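Local coordinates for putative branched chain amino acid ABC transporter, periplasmic amino acid-binding protein (PDB 7JFN) that probably captures amino acids, perhaps branched-chain ones, in the periplasm as the binding component of an ABC-type amino-acid transport system, at residues A[214-219]-A[235-240]; A[247-252]-A[291-296]; A[258-263]-A[359-364]; A[336-341]-A[353-358]. One frame throughout, in Å; residues are numbered along the deposited sequence. Where two conformers were deposited one is given.

Three of the four contacts reach the same mixed sheet. Contact 1 pairs parallel strand ends through backbone bonds and small apolar groups. Contact 3 also uses two backbone bonds, but between a beta turn and the end of strand 350-360, and it touches contact 1 where A239 and K240 meet G261 and H262. Contact 4 uses the same strand nearer its start and is the buried one, joined by a proline, a tyrosine and a water rather than by direct hydrogen bonds. Contact 2 is a surface meeting of two turns, built on a tyrosine ring; I252 beside it packs on A259 and V359 of contact 3.

Contact 1 (A[214-219]-A[235-240]); sequences DTVFTG and AGLKAK
Two backbone hydrogen bonds join D214-V216 to K240. V216 N donates to K240 O over 2.8 Å, nearly straight at 168°, while K240 N reaches D214 O at 3.1 Å with a more bent angle of 145°. K240 thus donates and accepts on the two sides of T215, the pattern of a parallel bridge between T215 and K240. T215 CA adds a CH...O contact to K240 O at 3.3 Å. A239 CB comes up to the same D214 O at 3.4 Å, just ahead of the bridge.

Farther out the meeting is apolar. V216 has CG1 anti to the backbone N (chi1 174°), which leaves CG2 as the branch facing A239 CB at 3.9 Å; L237 CD2 lies a little farther from that same methyl. I208 of helix 202-211 packs on both V216 and L237. The hydroxyl of T215 turns elsewhere, to L155 O, and its CG2 sits over one face of the F217 ring. Before the second strand, G236 ends helix 223-235 in a Schellman motif with positive phi. Strand 215-218, that helix and strand 240-243 form a beta-alpha-beta crossover, the repeating unit of the Rossmann-like lobes of periplasmic binding proteins.

Contact 2 (A[247-252]-A[291-296]); sequences DQPGNI and YPSYVE
The Y294 ring lies against Q248, whose CG stands over one face, 4.0 Å from the ring centroid and 29° off the normal, a CH-pi contact. The two side chains run side by side in the same direction. Q248 CA backs the same face nearer the ring centre, and V295 CG1 lies over the opposite one, so the ring is sandwiched between aliphatic groups. CG of Y294 is anti to the backbone N (chi1 -174°), which sends the ring along Q248. P249 crosses it at about a right angle, bringing CD to 3.4 Å from Y294 CD2 in an oblique approach.

D247 supplies the polar side. Its carboxylate plane is nearly perpendicular to the ring, at 88°, and OD2 comes to 3.6 Å from Y294 CA. A water sits between the segments here: it accepts from Y294 N at 3.0 Å and lies close to D247 OD2, at a distance too short to be trusted in detail.

Each partner is shaped by its own turn, type II from Q248 to N251 and type II' from S293 to E296. The amide oxygen of Q248 accepts from N251 ND2 and also from S222 N outside the contact, which fixes the far end of the chain running along the ring. With no direct hydrogen bond between the segments, the chemistry implies an association resting on apolar contact of Q248 and P249 with the Y294 ring, the water being a secondary and less certain link.

Contact 3 (A[258-263]-A[359-364]); sequences IAEGHI and VSKKAR
V359 faces two residues at once, G261 and H262, in a G1 beta bulge. V359 O accepts from G261 N at 2.8 Å, and V359 N donates to H262 O at 3.0 Å in a nearly straight bond of 165°. G261, the third residue of a type II turn from A259 to H262, has the positive phi that marks the first position of this bulge, and at its backbone angles a CB would run into the preceding carbonyl oxygen.

V359 also points its side chain at a carbonyl of the facing turn, with CB 3.2 Å from A259 O. That carbonyl closes the turn by accepting from H262 N at 3.1 Å. The isopropyl group straddles it: CG1, anti to the backbone N at chi1 177°, and CG2 are each 3.7 Å from A259 O. CG1 also meets A259 CB, while CG2 comes toward H262 O.

The bulge joins the turn leading into strand 263-266 to the end of strand 350-360, its antiparallel partner in the mixed sheet of this periplasmic binding protein. I252 of helix 251-255 and F374 of strand 373-380 also pack against V359.

Toward solvent the contact becomes polar and looser. E260 extends its chain to cross K361 obliquely, and its OE2 rests beside the aliphatic part of the lysine. The charged ends stay 4.5 Å apart, OE2 to NZ, beyond a salt bridge. A water donates to that OE2 and accepts from K361 N. The strand then leaves through an ST turn, in which S360 OG accepts from K362 N at 2.8 Å.

Contact 4 (A[336-341]-A[353-358]); sequences TPMGDY and PMVVQE
P353 carries the close part of this contact, its CG and CD set against two backbone carbonyls and the Y341 ring. CG lies 3.5 Å from M338 O, CD lies 3.4 Å from D340 O, and the same CD meets Y341 CE1 at 4.0 Å. The tyrosine approaches obliquely, its side chain crossing the proline. G339 passes between the two carbonyl-bearing residues with phi 120°, and its CA is near P353 CG as well. M338, bent at chi2 and chi3, turns its end toward V355, but both residues have two conformers and the closeness of their methyl groups is doubtful. Y341 also has two, and its contacts are those of one conformer.

The polar link is indirect. No hydrogen bond runs straight from one segment to the other; instead a water accepts from Y341 OH at 2.9 Å and donates to P353 O at 2.8 Å. The exposed D340 marks the looser side: its carboxylate leads away from P353 and forms a salt bridge with K335.

Within 336-341 the chain makes a type I turn from T336 to G339, joining strands 333-336 and 339-343. T336 OG1 accepts from M338 N, making an ST turn, and donates to G339 O at 2.8 Å. G339 O also receives T336 N, the two donors coming from opposite faces of its carbonyl plane.

The contact lies in the hairpin of strands 339-343 and 350-360. F301 of helix 296-311 packs on P337, M338 and Y341, while V355 touches P376 and T379 of strand 373-380 and M354 turns to S265 of strand 263-266.

Contact 1 (A[214-219]-A[235-240])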
loop_
_atom_site.group_PDB
_atom_site.type_symbol
_atom_site.label_atom_id
_atom_site.label_comp_id
_atom_site.label_asym_id
_atom_site.label_seq_id
_atom_site.Cartn_x
_atom_site.Cartn_y
_atom_site.Cartn_z
ATOM N N ASP A 214 -13.873 -4.641 -22.486
ATOM C CA ASP A 214 -14.435 -5.459 -21.424
ATOM C C ASP A 214 -14.047 -4.965 -20.041
ATOM O O ASP A 214 -14.826 -5.107 -19.097
ATOM C CB ASP A 214 -13.977 -6.916 -21.576
ATOM C CG ASP A 214 -14.298 -7.497 -22.941
ATOM O OD1 ASP A 214 -15.484 -7.555 -23.294
ATOM O OD2 ASP A 214 -13.359 -7.889 -23.672
ATOM N N THR A 215 -12.864 -4.375 -19.904
ATOM C CA THR A 215 -12.296 -4.047 -18.607
ATOM C C THR A 215 -11.637 -2.684 -18.691
ATOM O O THR A 215 -10.974 -2.375 -19.683
ATOM C CB THR A 215 -11.256 -5.098 -18.180
ATOM O OG1 THR A 215 -11.899 -6.369 -18.043
ATOM C CG2 THR A 215 -10.572 -4.705 -16.854
ATOM N N VAL A 216 -11.833 -1.876 -17.656
ATOM C CA VAL A 216 -11.197 -0.566 -17.530
ATOM C C VAL A 216 -10.240 -0.651 -16.351
ATOM O O VAL A 216 -10.685 -0.764 -15.202
ATOM C CB VAL A 216 -12.229 0.553 -17.313
ATOM C CG1 VAL A 216 -11.528 1.872 -17.028
ATOM C CG2 VAL A 216 -13.129 0.705 -18.528
ATOM N N PHE A 217 -8.931 -0.574 -16.618
ATOM C CA PHE A 217 -7.933 -0.524 -15.545
ATOM C C PHE A 217 -7.742 0.912 -15.091
ATOM O O PHE A 217 -7.488 1.794 -15.917
ATOM C CB PHE A 217 -6.579 -1.070 -16.026
ATOM C CG PHE A 217 -6.567 -2.552 -16.284
ATOM C CD1 PHE A 217 -6.542 -3.446 -15.228
ATOM C CD2 PHE A 217 -6.551 -3.043 -17.584
ATOM C CE1 PHE A 217 -6.509 -4.822 -15.454
ATOM C CE2 PHE A 217 -6.516 -4.423 -17.821
ATOM C CZ PHE A 217 -6.502 -5.304 -16.747
ATOM N N THR A 218 -7.819 1.148 -13.776
ATOM C CA THR A 218 -7.528 2.486 -13.271
ATOM C C THR A 218 -6.973 2.433 -11.857
ATOM O O THR A 218 -7.521 1.741 -10.989
ATOM C CB THR A 218 -8.775 3.378 -13.329
ATOM O OG1 THR A 218 -8.443 4.688 -12.850
ATOM C CG2 THR A 218 -9.958 2.804 -12.519
ATOM N N GLY A 219 -5.901 3.197 -11.630
ATOM C CA GLY A 219 -5.361 3.507 -10.323
ATOM C C GLY A 219 -5.976 4.723 -9.654
ATOM O O GLY A 219 -5.436 5.208 -8.653
ATOM N N ALA A 235 -23.964 6.280 -18.283
ATOM C CA ALA A 235 -23.897 6.075 -19.724
ATOM C C ALA A 235 -24.150 4.629 -20.128
ATOM O O ALA A 235 -24.182 4.330 -21.325
ATOM C CB ALA A 235 -22.529 6.528 -20.257
ATOM N N GLY A 236 -24.340 3.727 -19.168
ATOM C CA GLY A 236 -24.567 2.343 -19.508
ATOM C C GLY A 236 -23.319 1.612 -19.944
ATOM O O GLY A 236 -23.420 0.599 -20.636
ATOM N N LEU A 237 -22.143 2.107 -19.577
ATOM C CA LEU A 237 -20.903 1.409 -19.901
ATOM C C LEU A 237 -20.874 0.060 -19.194
ATOM O O LEU A 237 -21.037 -0.015 -17.976
ATOM C CB LEU A 237 -19.701 2.253 -19.480
ATOM C CG LEU A 237 -18.342 1.636 -19.836
ATOM C CD1 LEU A 237 -18.070 1.776 -21.330
ATOM C CD2 LEU A 237 -17.207 2.239 -19.022
ATOM N N LYS A 238 -20.687 -1.013 -19.953
ATOM C CA LYS A 238 -20.796 -2.337 -19.355
ATOM C C LYS A 238 -19.486 -2.853 -18.765
ATOM O O LYS A 238 -19.509 -3.838 -18.018
ATOM C CB LYS A 238 -21.327 -3.338 -20.390
ATOM N N ALA A 239 -18.359 -2.212 -19.048
ATOM C CA ALA A 239 -17.069 -2.758 -18.646
ATOM C C ALA A 239 -16.929 -2.847 -17.124
ATOM O O ALA A 239 -17.443 -2.011 -16.377
ATOM C CB ALA A 239 -15.945 -1.902 -19.211
ATOM N N LYS A 240 -16.215 -3.874 -16.667
ATOM C CA LYS A 240 -15.816 -3.955 -15.267
ATOM C C LYS A 240 -14.631 -3.031 -15.026
ATOM O O LYS A 240 -13.724 -2.934 -15.862
ATOM C CB LYS A 240 -15.423 -5.384 -14.880
ATOM C CG LYS A 240 -16.575 -6.385 -14.866
ATOM C CD LYS A 240 -16.143 -7.712 -14.267
ATOM C CE LYS A 240 -17.339 -8.432 -13.660
ATOM N NZ LYS A 240 -18.515 -8.397 -14.573
#

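Contact 2 (A[247-252]-A[291-296])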
loop_
_atom_site.group_PDB
_atom_site.type_symbol
_atom_site.label_atom_id
_atom_site.label_comp_id
_atom_site.label_asym_id
_atom_site.label_seq_id
_atom_site.Cartn_x
_atom_site.Cartn_y
_atom_site.Cartn_z
ATOM N N ASP A 247 -11.642 0.207 -2.288
ATOM C CA ASP A 247 -12.009 0.038 -0.890
ATOM C C ASP A 247 -11.562 1.186 0.025
ATOM O O ASP A 247 -11.561 1.005 1.252
ATOM C CB ASP A 247 -11.487 -1.298 -0.346
ATOM C CG ASP A 247 -9.981 -1.363 -0.301
ATOM O OD1 ASP A 247 -9.327 -0.734 -1.162
ATOM O OD2 ASP A 247 -9.459 -2.069 0.603
ATOM N N GLN A 248 -11.235 2.362 -0.512
ATOM C CA GLN A 248 -11.105 3.514 0.375
ATOM C C GLN A 248 -12.361 3.640 1.230
ATOM O O GLN A 248 -13.473 3.420 0.728
ATOM C CB GLN A 248 -10.942 4.817 -0.399
ATOM C CG GLN A 248 -9.747 4.923 -1.283
ATOM C CD GLN A 248 -9.876 6.139 -2.158
ATOM O OE1 GLN A 248 -10.464 6.067 -3.241
ATOM N NE2 GLN A 248 -9.372 7.275 -1.678
ATOM N N PRO A 249 -12.228 3.990 2.503
ATOM C CA PRO A 249 -13.414 4.182 3.352
ATOM C C PRO A 249 -14.362 5.187 2.722
ATOM O O PRO A 249 -13.941 6.209 2.182
ATOM C CB PRO A 249 -12.822 4.697 4.668
ATOM C CG PRO A 249 -11.442 4.135 4.677
ATOM C CD PRO A 249 -10.973 4.178 3.255
ATOM N N GLY A 250 -15.646 4.850 2.720
ATOM C CA GLY A 250 -16.647 5.709 2.135
ATOM C C GLY A 250 -16.981 5.423 0.684
ATOM O O GLY A 250 -18.080 5.786 0.246
ATOM N N ASN A 251 -16.081 4.779 -0.077
ATOM C CA ASN A 251 -16.321 4.610 -1.515
ATOM C C ASN A 251 -17.581 3.806 -1.778
ATOM O O ASN A 251 -18.388 4.169 -2.637
ATOM C CB ASN A 251 -15.135 3.932 -2.206
ATOM C CG ASN A 251 -14.021 4.902 -2.496
ATOM O OD1 ASN A 251 -14.100 6.074 -2.108
ATOM N ND2 ASN A 251 -12.966 4.425 -3.167
ATOM N N ILE A 252 -17.763 2.696 -1.060
ATOM C CA ILE A 252 -18.950 1.890 -1.309
ATOM C C ILE A 252 -20.188 2.620 -0.813
ATOM O O ILE A 252 -21.258 2.545 -1.430
ATOM C CB ILE A 252 -18.809 0.498 -0.666
ATOM C CG1 ILE A 252 -17.625 -0.272 -1.272
ATOM C CG2 ILE A 252 -20.111 -0.282 -0.819
ATOM C CD1 ILE A 252 -17.527 -0.230 -2.779
ATOM N N TYR A 291 -13.023 -2.028 11.887
ATOM C CA TYR A 291 -12.350 -3.101 11.168
ATOM C C TYR A 291 -11.188 -2.522 10.359
ATOM O O TYR A 291 -11.261 -1.387 9.883
ATOM C CB TYR A 291 -13.314 -3.817 10.225
ATOM C CG TYR A 291 -14.270 -4.803 10.866
ATOM C CD1 TYR A 291 -13.824 -5.763 11.764
ATOM C CD2 TYR A 291 -15.622 -4.781 10.540
ATOM C CE1 TYR A 291 -14.707 -6.677 12.334
ATOM C CE2 TYR A 291 -16.517 -5.680 11.101
ATOM C CZ TYR A 291 -16.061 -6.624 11.991
ATOM O OH TYR A 291 -16.975 -7.502 12.534
ATOM N N PRO A 292 -10.109 -3.280 10.189
ATOM C CA PRO A 292 -8.962 -2.773 9.420
ATOM C C PRO A 292 -9.310 -2.763 7.943
ATOM O O PRO A 292 -9.692 -3.789 7.370
ATOM C CB PRO A 292 -7.847 -3.775 9.733
ATOM C CG PRO A 292 -8.590 -5.052 10.063
ATOM C CD PRO A 292 -9.931 -4.678 10.617
ATOM N N SER A 293 -9.215 -1.590 7.338
ATOM C CA SER A 293 -9.600 -1.426 5.953
ATOM C C SER A 293 -8.461 -0.759 5.210
ATOM O O SER A 293 -7.542 -0.211 5.815
ATOM C CB SER A 293 -10.873 -0.576 5.813
ATOM O OG SER A 293 -10.621 0.732 6.306
ATOM N N TYR A 294 -8.536 -0.846 3.886
ATOM C CA TYR A 294 -7.781 0.012 3.007
ATOM C C TYR A 294 -6.281 -0.110 3.272
ATOM O O TYR A 294 -5.687 -1.156 2.984
ATOM C CB TYR A 294 -8.322 1.436 3.191
ATOM C CG TYR A 294 -7.772 2.474 2.269
ATOM C CD1 TYR A 294 -7.393 2.168 0.965
ATOM C CD2 TYR A 294 -7.598 3.779 2.718
ATOM C CE1 TYR A 294 -6.879 3.158 0.140
ATOM C CE2 TYR A 294 -7.104 4.756 1.912
ATOM C CZ TYR A 294 -6.737 4.451 0.635
ATOM O OH TYR A 294 -6.234 5.466 -0.126
ATOM N N VAL A 295 -5.672 0.914 3.877
ATOM C CA VAL A 295 -4.219 0.923 4.074
ATOM C C VAL A 295 -3.773 0.224 5.347
ATOM O O VAL A 295 -2.569 -0.070 5.498
ATOM C CB VAL A 295 -3.681 2.371 4.081
ATOM C CG1 VAL A 295 -3.899 3.008 2.736
ATOM C CG2 VAL A 295 -4.361 3.188 5.205
ATOM N N GLU A 296 -4.693 -0.096 6.258
ATOM C CA GLU A 296 -4.252 -0.556 7.566
ATOM C C GLU A 296 -3.645 -1.960 7.584
ATOM O O GLU A 296 -2.635 -2.160 8.267
ATOM C CB GLU A 296 -5.411 -0.458 8.553
ATOM C CG GLU A 296 -5.771 1.021 8.811
ATOM C CD GLU A 296 -7.044 1.202 9.622
ATOM O OE1 GLU A 296 -8.123 0.788 9.143
ATOM O OE2 GLU A 296 -6.967 1.768 10.744
HETATM O O HOH W 1 -10.451 -2.829 2.684
#

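Contact 3 (A[258-263]-A[359-364])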
loop_
_atom_site.group_PDB
_atom_site.type_symbol
_atom_site.label_atom_id
_atom_site.label_comp_id
_atom_site.label_asym_id
_atom_site.label_seq_id
_atom_site.Cartn_x
_atom_site.Cartn_y
_atom_site.Cartn_z
ATOM N N ILE A 258 -23.640 1.287 -7.824
ATOM C CA ILE A 258 -22.715 1.614 -8.908
ATOM C C ILE A 258 -21.399 0.851 -8.780
ATOM O O ILE A 258 -20.741 0.566 -9.791
ATOM C CB ILE A 258 -22.502 3.137 -8.954
ATOM C CG1 ILE A 258 -23.827 3.819 -9.311
ATOM C CG2 ILE A 258 -21.414 3.520 -9.948
ATOM C CD1 ILE A 258 -23.798 5.322 -9.174
ATOM N N ALA A 259 -20.981 0.519 -7.557
ATOM C CA ALA A 259 -19.740 -0.225 -7.372
ATOM C C ALA A 259 -19.903 -1.736 -7.530
ATOM O O ALA A 259 -18.889 -2.438 -7.661
ATOM C CB ALA A 259 -19.142 0.064 -5.985
ATOM N N GLU A 260 -21.140 -2.241 -7.519
ATOM C CA GLU A 260 -21.381 -3.683 -7.507
ATOM C C GLU A 260 -20.786 -4.338 -8.749
ATOM O O GLU A 260 -20.979 -3.861 -9.869
ATOM C CB GLU A 260 -22.889 -3.956 -7.430
ATOM C CG GLU A 260 -23.272 -5.414 -7.231
ATOM C CD GLU A 260 -24.782 -5.618 -7.235
ATOM O OE1 GLU A 260 -25.492 -4.817 -7.881
ATOM O OE2 GLU A 260 -25.261 -6.568 -6.584
ATOM N N GLY A 261 -20.032 -5.425 -8.542
ATOM C CA GLY A 261 -19.429 -6.148 -9.635
ATOM C C GLY A 261 -18.033 -5.714 -10.004
ATOM O O GLY A 261 -17.370 -6.412 -10.792
ATOM N N HIS A 262 -17.557 -4.592 -9.471
ATOM C CA HIS A 262 -16.240 -4.090 -9.831
ATOM C C HIS A 262 -15.180 -4.638 -8.885
ATOM O O HIS A 262 -15.487 -5.205 -7.838
ATOM C CB HIS A 262 -16.279 -2.565 -9.875
ATOM C CG HIS A 262 -17.240 -2.071 -10.904
ATOM N ND1 HIS A 262 -16.987 -2.183 -12.254
ATOM C CD2 HIS A 262 -18.505 -1.593 -10.795
ATOM C CE1 HIS A 262 -18.021 -1.714 -12.934
ATOM N NE2 HIS A 262 -18.960 -1.355 -12.073
ATOM N N ILE A 263 -13.923 -4.540 -9.314
ATOM C CA ILE A 263 -12.853 -5.403 -8.815
ATOM C C ILE A 263 -11.745 -4.582 -8.170
ATOM O O ILE A 263 -11.402 -3.493 -8.636
ATOM C CB ILE A 263 -12.282 -6.255 -9.974
ATOM C CG1 ILE A 263 -13.413 -6.949 -10.750
ATOM C CG2 ILE A 263 -11.283 -7.304 -9.461
ATOM C CD1 ILE A 263 -14.233 -7.945 -9.916
ATOM N N VAL A 359 -16.929 -6.316 -5.514
ATOM C CA VAL A 359 -18.004 -5.721 -4.708
ATOM C C VAL A 359 -19.286 -6.522 -4.914
ATOM O O VAL A 359 -19.777 -6.667 -6.041
ATOM C CB VAL A 359 -18.208 -4.243 -5.055
ATOM C CG1 VAL A 359 -19.397 -3.669 -4.258
ATOM C CG2 VAL A 359 -16.928 -3.465 -4.743
ATOM N N SER A 360 -19.840 -7.048 -3.818
ATOM C CA SER A 360 -20.941 -7.988 -3.943
ATOM C C SER A 360 -21.856 -7.914 -2.731
ATOM O O SER A 360 -21.402 -7.718 -1.603
ATOM C CB SER A 360 -20.423 -9.429 -4.094
ATOM O OG SER A 360 -21.521 -10.329 -4.161
ATOM N N LYS A 361 -23.150 -8.105 -2.982
ATOM C CA LYS A 361 -24.097 -8.323 -1.896
ATOM C C LYS A 361 -23.840 -9.635 -1.176
ATOM O O LYS A 361 -24.360 -9.832 -0.070
ATOM C CB LYS A 361 -25.529 -8.322 -2.424
ATOM C CG LYS A 361 -26.004 -6.976 -2.911
ATOM C CD LYS A 361 -27.469 -7.011 -3.301
ATOM C CE LYS A 361 -27.838 -5.775 -4.099
ATOM N NZ LYS A 361 -29.255 -5.830 -4.558
ATOM N N LYS A 362 -23.075 -10.541 -1.787
ATOM C CA LYS A 362 -22.848 -11.863 -1.220
ATOM C C LYS A 362 -21.692 -11.892 -0.242
ATOM O O LYS A 362 -21.469 -12.930 0.395
ATOM C CB LYS A 362 -22.608 -12.894 -2.333
ATOM C CG LYS A 362 -23.770 -13.020 -3.321
ATOM C CD LYS A 362 -25.111 -12.978 -2.607
ATOM C CE LYS A 362 -26.269 -12.831 -3.577
ATOM N NZ LYS A 362 -27.571 -12.674 -2.858
ATOM N N ALA A 363 -20.942 -10.794 -0.122
ATOM C CA ALA A 363 -19.935 -10.693 0.919
ATOM C C ALA A 363 -20.615 -10.705 2.279
ATOM O O ALA A 363 -21.697 -10.140 2.460
ATOM C CB ALA A 363 -19.097 -9.414 0.742
ATOM N N ARG A 364 -19.996 -11.386 3.236
ATOM C CA ARG A 364 -20.638 -11.493 4.538
ATOM C C ARG A 364 -20.430 -10.232 5.370
ATOM O O ARG A 364 -21.364 -9.756 6.026
ATOM C CB ARG A 364 -20.114 -12.717 5.276
ATOM C CG ARG A 364 -20.993 -13.080 6.423
ATOM C CD ARG A 364 -20.519 -14.354 7.072
ATOM N NE ARG A 364 -19.376 -14.116 7.945
ATOM C CZ ARG A 364 -19.482 -13.968 9.262
ATOM N NH1 ARG A 364 -20.674 -14.034 9.848
ATOM N NH2 ARG A 364 -18.398 -13.763 9.993
HETATM O O HOH W 2 -23.930 -8.459 -5.648
#

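Contact 4 (A[336-341]-A[353-358])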
loop_
_atom_site.group_PDB
_atom_site.type_symbol
_atom_site.label_atom_id
_atom_site.label_comp_id
_atom_site.label_asym_id
_atom_site.label_seq_id
_atom_site.Cartn_x
_atom_site.Cartn_y
_atom_site.Cartn_z
ATOM N N THR A 336 1.302 -14.037 9.000
ATOM C CA THR A 336 0.303 -13.029 9.306
ATOM C C THR A 336 -1.079 -13.626 9.205
ATOM O O THR A 336 -1.245 -14.795 8.833
ATOM C CB THR A 336 0.414 -11.845 8.340
ATOM O OG1 THR A 336 -0.067 -12.243 7.053
ATOM C CG2 THR A 336 1.853 -11.331 8.254
ATOM N N PRO A 337 -2.108 -12.852 9.554
ATOM C CA PRO A 337 -3.485 -13.329 9.344
ATOM C C PRO A 337 -3.801 -13.685 7.902
ATOM O O PRO A 337 -4.794 -14.387 7.669
ATOM C CB PRO A 337 -4.325 -12.144 9.830
ATOM C CG PRO A 337 -3.488 -11.600 10.999
ATOM C CD PRO A 337 -2.075 -11.667 10.440
ATOM N N MET A 338 -3.006 -13.214 6.934
ATOM C CA MET A 338 -3.211 -13.518 5.527
ATOM C C MET A 338 -2.226 -14.540 4.975
ATOM O O MET A 338 -2.331 -14.911 3.799
ATOM C CB MET A 338 -3.125 -12.231 4.689
ATOM C CG MET A 338 -4.414 -11.458 4.618
ATOM S SD MET A 338 -5.789 -12.490 4.024
ATOM C CE MET A 338 -5.193 -12.985 2.411
ATOM N N GLY A 339 -1.268 -15.001 5.778
ATOM C CA GLY A 339 -0.281 -15.940 5.274
ATOM C C GLY A 339 1.134 -15.391 5.388
ATOM O O GLY A 339 1.365 -14.458 6.160
ATOM N N ASP A 340 2.078 -15.917 4.601
ATOM C CA ASP A 340 3.489 -15.617 4.834
ATOM C C ASP A 340 3.893 -14.258 4.288
ATOM O O ASP A 340 3.577 -13.899 3.149
ATOM C CB ASP A 340 4.377 -16.689 4.229
ATOM C CG ASP A 340 4.307 -17.974 4.995
ATOM O OD1 ASP A 340 3.944 -17.923 6.192
ATOM O OD2 ASP A 340 4.609 -19.027 4.403
ATOM N N TYR A 341 4.639 -13.533 5.109
ATOM C CA TYR A 341 5.189 -12.221 4.770
ATOM C C TYR A 341 6.701 -12.311 4.889
ATOM O O TYR A 341 7.216 -12.809 5.888
ATOM C CB TYR A 341 4.678 -11.103 5.709
ATOM C CG TYR A 341 3.572 -10.233 5.158
ATOM C CD1 TYR A 341 2.299 -10.746 4.978
ATOM C CD2 TYR A 341 3.792 -8.890 4.830
ATOM C CE1 TYR A 341 1.278 -9.970 4.493
ATOM C CE2 TYR A 341 2.760 -8.101 4.331
ATOM C CZ TYR A 341 1.507 -8.661 4.157
ATOM O OH TYR A 341 0.452 -7.931 3.649
ATOM N N PRO A 353 0.919 -12.141 0.236
ATOM C CA PRO A 353 -0.253 -12.477 -0.583
ATOM C C PRO A 353 -1.082 -11.261 -0.977
ATOM O O PRO A 353 -1.110 -10.239 -0.289
ATOM C CB PRO A 353 -1.068 -13.401 0.332
ATOM C CG PRO A 353 -0.077 -13.890 1.378
ATOM C CD PRO A 353 0.837 -12.737 1.584
ATOM N N MET A 354 -1.787 -11.407 -2.097
ATOM C CA MET A 354 -2.749 -10.429 -2.589
ATOM C C MET A 354 -4.078 -11.134 -2.845
ATOM O O MET A 354 -4.104 -12.265 -3.348
ATOM C CB MET A 354 -2.262 -9.736 -3.879
ATOM C CG MET A 354 -1.080 -8.785 -3.662
ATOM S SD MET A 354 -1.527 -7.361 -2.653
ATOM C CE MET A 354 -2.449 -6.348 -3.814
ATOM N N VAL A 355 -5.180 -10.471 -2.479
ATOM C CA VAL A 355 -6.531 -11.028 -2.583
ATOM C C VAL A 355 -7.312 -10.183 -3.581
ATOM O O VAL A 355 -7.471 -8.969 -3.380
ATOM C CB VAL A 355 -7.245 -11.041 -1.220
ATOM C CG1 VAL A 355 -8.466 -11.960 -1.263
ATOM C CG2 VAL A 355 -6.284 -11.467 -0.120
ATOM N N VAL A 356 -7.810 -10.811 -4.637
ATOM C CA VAL A 356 -8.600 -10.105 -5.630
ATOM C C VAL A 356 -10.069 -10.287 -5.258
ATOM O O VAL A 356 -10.502 -11.397 -4.916
ATOM C CB VAL A 356 -8.286 -10.615 -7.049
ATOM C CG1 VAL A 356 -8.915 -9.710 -8.092
ATOM C CG2 VAL A 356 -6.750 -10.668 -7.250
ATOM N N GLN A 357 -10.808 -9.182 -5.265
ATOM C CA GLN A 357 -12.108 -9.065 -4.616
ATOM C C GLN A 357 -13.109 -8.376 -5.537
ATOM O O GLN A 357 -12.743 -7.490 -6.310
ATOM C CB GLN A 357 -11.978 -8.243 -3.330
ATOM C CG GLN A 357 -11.004 -8.877 -2.337
ATOM C CD GLN A 357 -10.451 -7.868 -1.351
ATOM O OE1 GLN A 357 -11.178 -7.332 -0.518
ATOM N NE2 GLN A 357 -9.155 -7.589 -1.455
ATOM N N GLU A 358 -14.378 -8.769 -5.429
ATOM C CA GLU A 358 -15.465 -8.152 -6.173
ATOM C C GLU A 358 -16.428 -7.506 -5.186
ATOM O O GLU A 358 -16.721 -8.092 -4.141
ATOM C CB GLU A 358 -16.213 -9.200 -7.013
ATOM C CG GLU A 358 -17.448 -8.668 -7.743
ATOM C CD GLU A 358 -18.440 -9.763 -8.088
ATOM O OE1 GLU A 358 -19.157 -9.634 -9.109
ATOM O OE2 GLU A 358 -18.527 -10.751 -7.323
HETATM O O HOH W 3 -1.200 -9.920 2.444
#